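Local atomic coordinates of type IV pilus biogenesis factor PilY1 (Pseudomonas aeruginosa, PDB entry 3HX6), a protein that primes the assembly of type IV pili, takes part in twitching motility and adhesion to host cells, and probably regulates pilus retraction through calcium. Residues A[57-62]-A[142-147]; A[79-84]-A[170-175]. The protein carries 3 engineered substitutions. One frame throughout, in Å; residues are numbered along the deposited sequence.

Both contacts lie in the beta-propeller of this C-terminal domain, and all four of their segments belong to its N-terminal part. From the N terminus, the chain leaves strand 54-55 through the loop 57-62, passes along helix 74-82, which ends in 79-84, and only later reaches strand 141-147. Contact 1 closes this excursion by joining 57-62 to 142-147. Contact 2 closes another, from 79-84 to 170-175, at the start of the connection between strands 165-170 and 178-184. Since the segments alternate along the chain, the two closures cross rather than nest. Their centres are about 11 Å apart and they meet where R84 approaches K57. Together they fasten a loop and a helix to one four-stranded antiparallel sheet.

Contact 1 of 2, residues A[57-62]-A[142-147]; sequences KAQYLT and VADAFF
Q59 and D144 bind each other reciprocally, each offering its backbone N-H to the other's side chain. The N of Q59 donates to OD2 of D144 at 2.6 Å, reaching it from above the carboxylate plane, 41° out of it. In return the N of D144 donates to OE1 of Q59 at 2.8 Å, in a fairly straight bond (161° at the hydrogen). With CG anti to the backbone N (chi1 166°) and the chain extended beyond it, the Q59 amide reaches far enough to meet strand 142-147. Glutamine suits this place because its long chain carries a neutral carbonyl across to a strand N-H.

Packing is tight around D144, which is buried. CE2 of Y60, at the ring's rim, rests 3.5 Å from CB of D144; the side chains run past one another head to tail, ring and carboxylate almost perpendicular. Tyrosine also brings its OH to 2.9 Å from the backbone O of D144, near the ring plane. CB of Q59 lies over the centre of one ring face, and OE1 of Q59 comes to 3.3 Å from CB of A143, where a methyl group leaves room for the amide. OD2 of D144 also bonds to OH of Y74 and OD1 to OG1 of T153, which should help to keep the carboxylate ionised despite its burial.

Toward K57 the contact is looser. K57 is exposed and makes no direct contact; a water bridges its O to OD1 of D144 (2.7 Å).

The four-stranded antiparallel sheets are propeller blades, and the contact fixes the loop after strand 54-55 to the first, edge strand of one blade, 141-147. This strand pairs with 150-158 and touches strand 199-202 of the next blade through A143 and A145, while A58 packs on helix 74-82 and Y60 on W208 of strand 208-213.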
# COMPACT_ATOMS: atom_id res chain seq x y z
N LYS A 57 -1.94 8.35 -10.78
CA LYS A 57 -2.85 9.02 -9.85
C LYS A 57 -2.28 10.34 -9.34
O LYS A 57 -1.12 10.67 -9.60
CB LYS A 57 -3.13 8.12 -8.64
CG LYS A 57 -3.93 6.86 -8.94
CD LYS A 57 -4.37 6.21 -7.63
CE LYS A 57 -5.22 4.98 -7.89
NZ LYS A 57 -5.77 4.42 -6.62
N ALA A 58 -3.11 11.09 -8.62
CA ALA A 58 -2.69 12.36 -8.05
C ALA A 58 -1.52 12.03 -7.12
O ALA A 58 -1.50 10.98 -6.48
CB ALA A 58 -3.82 13.00 -7.26
N GLN A 59 -0.54 12.93 -7.07
CA GLN A 59 0.63 12.70 -6.24
C GLN A 59 0.42 12.82 -4.74
O GLN A 59 1.03 12.10 -3.97
CB GLN A 59 1.75 13.65 -6.68
CG GLN A 59 2.90 13.75 -5.69
CD GLN A 59 4.03 14.62 -6.20
OE1 GLN A 59 3.81 15.63 -6.87
NE2 GLN A 59 5.26 14.26 -5.85
N TYR A 60 -0.46 13.73 -4.32
CA TYR A 60 -0.67 13.95 -2.90
C TYR A 60 -2.00 13.45 -2.36
O TYR A 60 -2.89 13.04 -3.10
CB TYR A 60 -0.56 15.45 -2.58
CG TYR A 60 0.58 16.17 -3.28
CD1 TYR A 60 1.90 15.82 -3.05
CD2 TYR A 60 0.32 17.21 -4.17
CE1 TYR A 60 2.96 16.49 -3.69
CE2 TYR A 60 1.36 17.88 -4.82
CZ TYR A 60 2.67 17.51 -4.58
OH TYR A 60 3.71 18.16 -5.24
N LEU A 61 -2.12 13.49 -1.03
CA LEU A 61 -3.34 13.12 -0.36
C LEU A 61 -4.05 14.45 -0.18
O LEU A 61 -3.44 15.44 0.22
CB LEU A 61 -3.06 12.49 1.01
CG LEU A 61 -2.46 11.09 1.00
CD1 LEU A 61 -2.32 10.60 2.43
CD2 LEU A 61 -3.34 10.14 0.20
N THR A 62 -5.34 14.47 -0.49
CA THR A 62 -6.11 15.69 -0.39
C THR A 62 -5.95 16.48 0.91
O THR A 62 -5.84 17.70 0.88
CB THR A 62 -7.60 15.41 -0.63
OG1 THR A 62 -7.77 14.96 -1.98
CG2 THR A 62 -8.42 16.67 -0.41
N VAL A 142 8.45 14.52 -12.18
CA VAL A 142 7.02 14.74 -12.38
C VAL A 142 6.42 15.07 -11.02
O VAL A 142 6.80 14.48 -10.02
CB VAL A 142 6.29 13.50 -12.97
CG1 VAL A 142 6.91 13.13 -14.31
CG2 VAL A 142 6.37 12.33 -12.00
N ALA A 143 5.51 16.03 -10.98
CA ALA A 143 4.90 16.40 -9.72
C ALA A 143 3.61 17.15 -9.96
O ALA A 143 3.35 17.63 -11.07
CB ALA A 143 5.86 17.28 -8.91
N ASP A 144 2.78 17.22 -8.93
CA ASP A 144 1.53 17.96 -9.03
C ASP A 144 1.86 19.37 -8.55
O ASP A 144 2.60 19.55 -7.59
CB ASP A 144 0.45 17.34 -8.14
CG ASP A 144 -0.11 16.06 -8.73
OD1 ASP A 144 0.14 15.80 -9.92
OD2 ASP A 144 -0.81 15.32 -8.01
N ALA A 145 1.33 20.37 -9.25
CA ALA A 145 1.58 21.75 -8.88
C ALA A 145 0.34 22.57 -9.16
O ALA A 145 -0.50 22.19 -9.96
CB ALA A 145 2.78 22.30 -9.67
N PHE A 146 0.23 23.71 -8.50
CA PHE A 146 -0.92 24.58 -8.68
C PHE A 146 -0.50 25.90 -9.31
O PHE A 146 0.41 26.56 -8.83
CB PHE A 146 -1.58 24.82 -7.32
CG PHE A 146 -2.89 25.54 -7.39
CD1 PHE A 146 -2.95 26.92 -7.24
CD2 PHE A 146 -4.08 24.83 -7.56
CE1 PHE A 146 -4.17 27.59 -7.25
CE2 PHE A 146 -5.31 25.49 -7.57
CZ PHE A 146 -5.36 26.87 -7.41
N PHE A 147 -1.17 26.25 -10.41
CA PHE A 147 -0.91 27.51 -11.10
C PHE A 147 -2.01 27.73 -12.14
O PHE A 147 -2.70 26.78 -12.53
CB PHE A 147 0.49 27.50 -11.74
CG PHE A 147 0.69 26.43 -12.77
CD1 PHE A 147 0.34 26.65 -14.10
CD2 PHE A 147 1.25 25.20 -12.41
CE1 PHE A 147 0.55 25.67 -15.07
CE2 PHE A 147 1.47 24.21 -13.38
CZ PHE A 147 1.12 24.45 -14.71
O HOH W 1 0.13 13.15 -10.48

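Contact 2 of 2, residues A[79-84]-A[170-175]; sequences EAQKTR and DVTDPA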
# COMPACT_ATOMS: atom_id res chain seq x y z
N GLU A 79 -9.74 12.84 -7.98
CA GLU A 79 -10.77 11.98 -8.55
C GLU A 79 -10.59 11.84 -10.05
O GLU A 79 -10.69 10.74 -10.59
CB GLU A 79 -12.16 12.55 -8.25
CG GLU A 79 -12.67 12.28 -6.84
CD GLU A 79 -12.86 10.80 -6.56
OE1 GLU A 79 -13.58 10.14 -7.34
OE2 GLU A 79 -12.29 10.31 -5.56
N ALA A 80 -10.34 12.96 -10.72
CA ALA A 80 -10.15 12.95 -12.16
C ALA A 80 -8.98 12.07 -12.57
O ALA A 80 -9.06 11.32 -13.55
CB ALA A 80 -9.93 14.37 -12.66
N GLN A 81 -7.89 12.13 -11.81
CA GLN A 81 -6.70 11.36 -12.12
C GLN A 81 -6.79 9.88 -11.77
O GLN A 81 -5.91 9.09 -12.13
CB GLN A 81 -5.49 11.99 -11.44
CG GLN A 81 -5.46 13.50 -11.58
CD GLN A 81 -5.71 13.96 -13.01
OE1 GLN A 81 -6.25 15.05 -13.23
NE2 GLN A 81 -5.31 13.15 -13.97
N LYS A 82 -7.85 9.49 -11.08
CA LYS A 82 -8.03 8.08 -10.72
C LYS A 82 -8.19 7.28 -12.01
O LYS A 82 -7.81 6.11 -12.08
CB LYS A 82 -9.28 7.89 -9.87
CG LYS A 82 -9.12 8.28 -8.41
CD LYS A 82 -10.45 8.13 -7.68
CE LYS A 82 -10.29 8.32 -6.19
NZ LYS A 82 -9.43 7.25 -5.59
N THR A 83 -8.75 7.93 -13.02
CA THR A 83 -8.99 7.30 -14.31
C THR A 83 -8.02 7.75 -15.40
O THR A 83 -8.22 7.45 -16.58
CB THR A 83 -10.44 7.59 -14.78
OG1 THR A 83 -10.59 7.20 -16.16
CG2 THR A 83 -10.77 9.06 -14.62
N ARG A 84 -6.96 8.46 -15.02
CA ARG A 84 -5.98 8.93 -15.99
C ARG A 84 -5.13 7.78 -16.53
O ARG A 84 -4.66 6.93 -15.77
CB ARG A 84 -5.07 10.00 -15.37
CG ARG A 84 -3.96 10.47 -16.29
CD ARG A 84 -3.28 11.72 -15.76
NE ARG A 84 -2.76 11.54 -14.40
CZ ARG A 84 -2.20 12.51 -13.69
NH1 ARG A 84 -2.09 13.72 -14.21
NH2 ARG A 84 -1.76 12.27 -12.46
N ASP A 170 3.39 20.26 -19.26
CA ASP A 170 2.17 20.05 -18.50
C ASP A 170 1.76 18.66 -18.95
O ASP A 170 1.35 18.47 -20.10
CB ASP A 170 1.08 21.06 -18.89
CG ASP A 170 -0.18 20.89 -18.06
OD1 ASP A 170 -0.58 19.74 -17.80
OD2 ASP A 170 -0.77 21.92 -17.67
N VAL A 171 1.88 17.70 -18.06
CA VAL A 171 1.57 16.32 -18.39
C VAL A 171 0.28 15.80 -17.73
O VAL A 171 0.06 14.59 -17.62
CB VAL A 171 2.80 15.44 -18.03
CG1 VAL A 171 2.57 14.67 -16.74
CG2 VAL A 171 3.14 14.54 -19.19
N THR A 172 -0.57 16.73 -17.31
CA THR A 172 -1.83 16.38 -16.66
C THR A 172 -2.68 15.48 -17.56
O THR A 172 -3.28 14.51 -17.10
CB THR A 172 -2.64 17.64 -16.33
OG1 THR A 172 -1.80 18.59 -15.66
CG2 THR A 172 -3.83 17.30 -15.45
N ASP A 173 -2.72 15.81 -18.85
CA ASP A 173 -3.49 15.03 -19.81
C ASP A 173 -2.53 14.42 -20.83
O ASP A 173 -2.05 15.10 -21.73
CB ASP A 173 -4.52 15.93 -20.51
CG ASP A 173 -5.35 15.18 -21.56
OD1 ASP A 173 -5.46 13.94 -21.48
OD2 ASP A 173 -5.90 15.85 -22.46
N PRO A 174 -2.23 13.12 -20.68
CA PRO A 174 -1.32 12.42 -21.60
C PRO A 174 -1.69 12.58 -23.07
O PRO A 174 -0.83 12.59 -23.94
CB PRO A 174 -1.40 10.96 -21.13
CG PRO A 174 -2.77 10.87 -20.54
CD PRO A 174 -2.89 12.16 -19.77
N ALA A 175 -2.99 12.71 -23.33
CA ALA A 175 -3.48 12.87 -24.69
C ALA A 175 -3.29 14.30 -25.16
O ALA A 175 -3.48 14.61 -26.33
CB ALA A 175 -4.95 12.48 -24.76
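The guanidinium of R84 meets T172 at its edge, where NH1 donates to O of T172 at 3.2 Å. The bond is nearly straight at the hydrogen (174°), though it reaches the carbonyl from the side, at 110°, and the oxygen lies practically in the guanidinium plane, as does CA of T172 along the same edge. One face is covered by CD of Q81, 3.7 Å above the plane and nearer its border than its middle. The amide end of Q81 also touches CG2 of T172, the two side chains lying across each other.

R84 suits this buried place because its flat head can serve several acceptors at once: NE bonds to O of G56, NH1 also to OG1 of T153, and NH2 weakly to O of K57. The chain runs out extended and bends only at chi3 (56°), which turns the head so that NH1, like CD (3.1 Å), lies beside O of T172.

In this part of the propeller, 170-175 begins the turn between strands 165-170 and 178-184 of an antiparallel sheet, and it opens with an Asx turn: OD1 of D170 accepts from N of T172 at 3.0 Å. The same oxygen accepts from OG1 of T172 at 2.7 Å, on its syn side. Threonine fits because its hydroxyl closes this second bond and accepts from N of T153, while its methyl meets Q81. P174 sets its ring against the aliphatic part of R84, CD of P174 lying 4.0 Å from CG of R84, and also packs on R87 of strand 87-91.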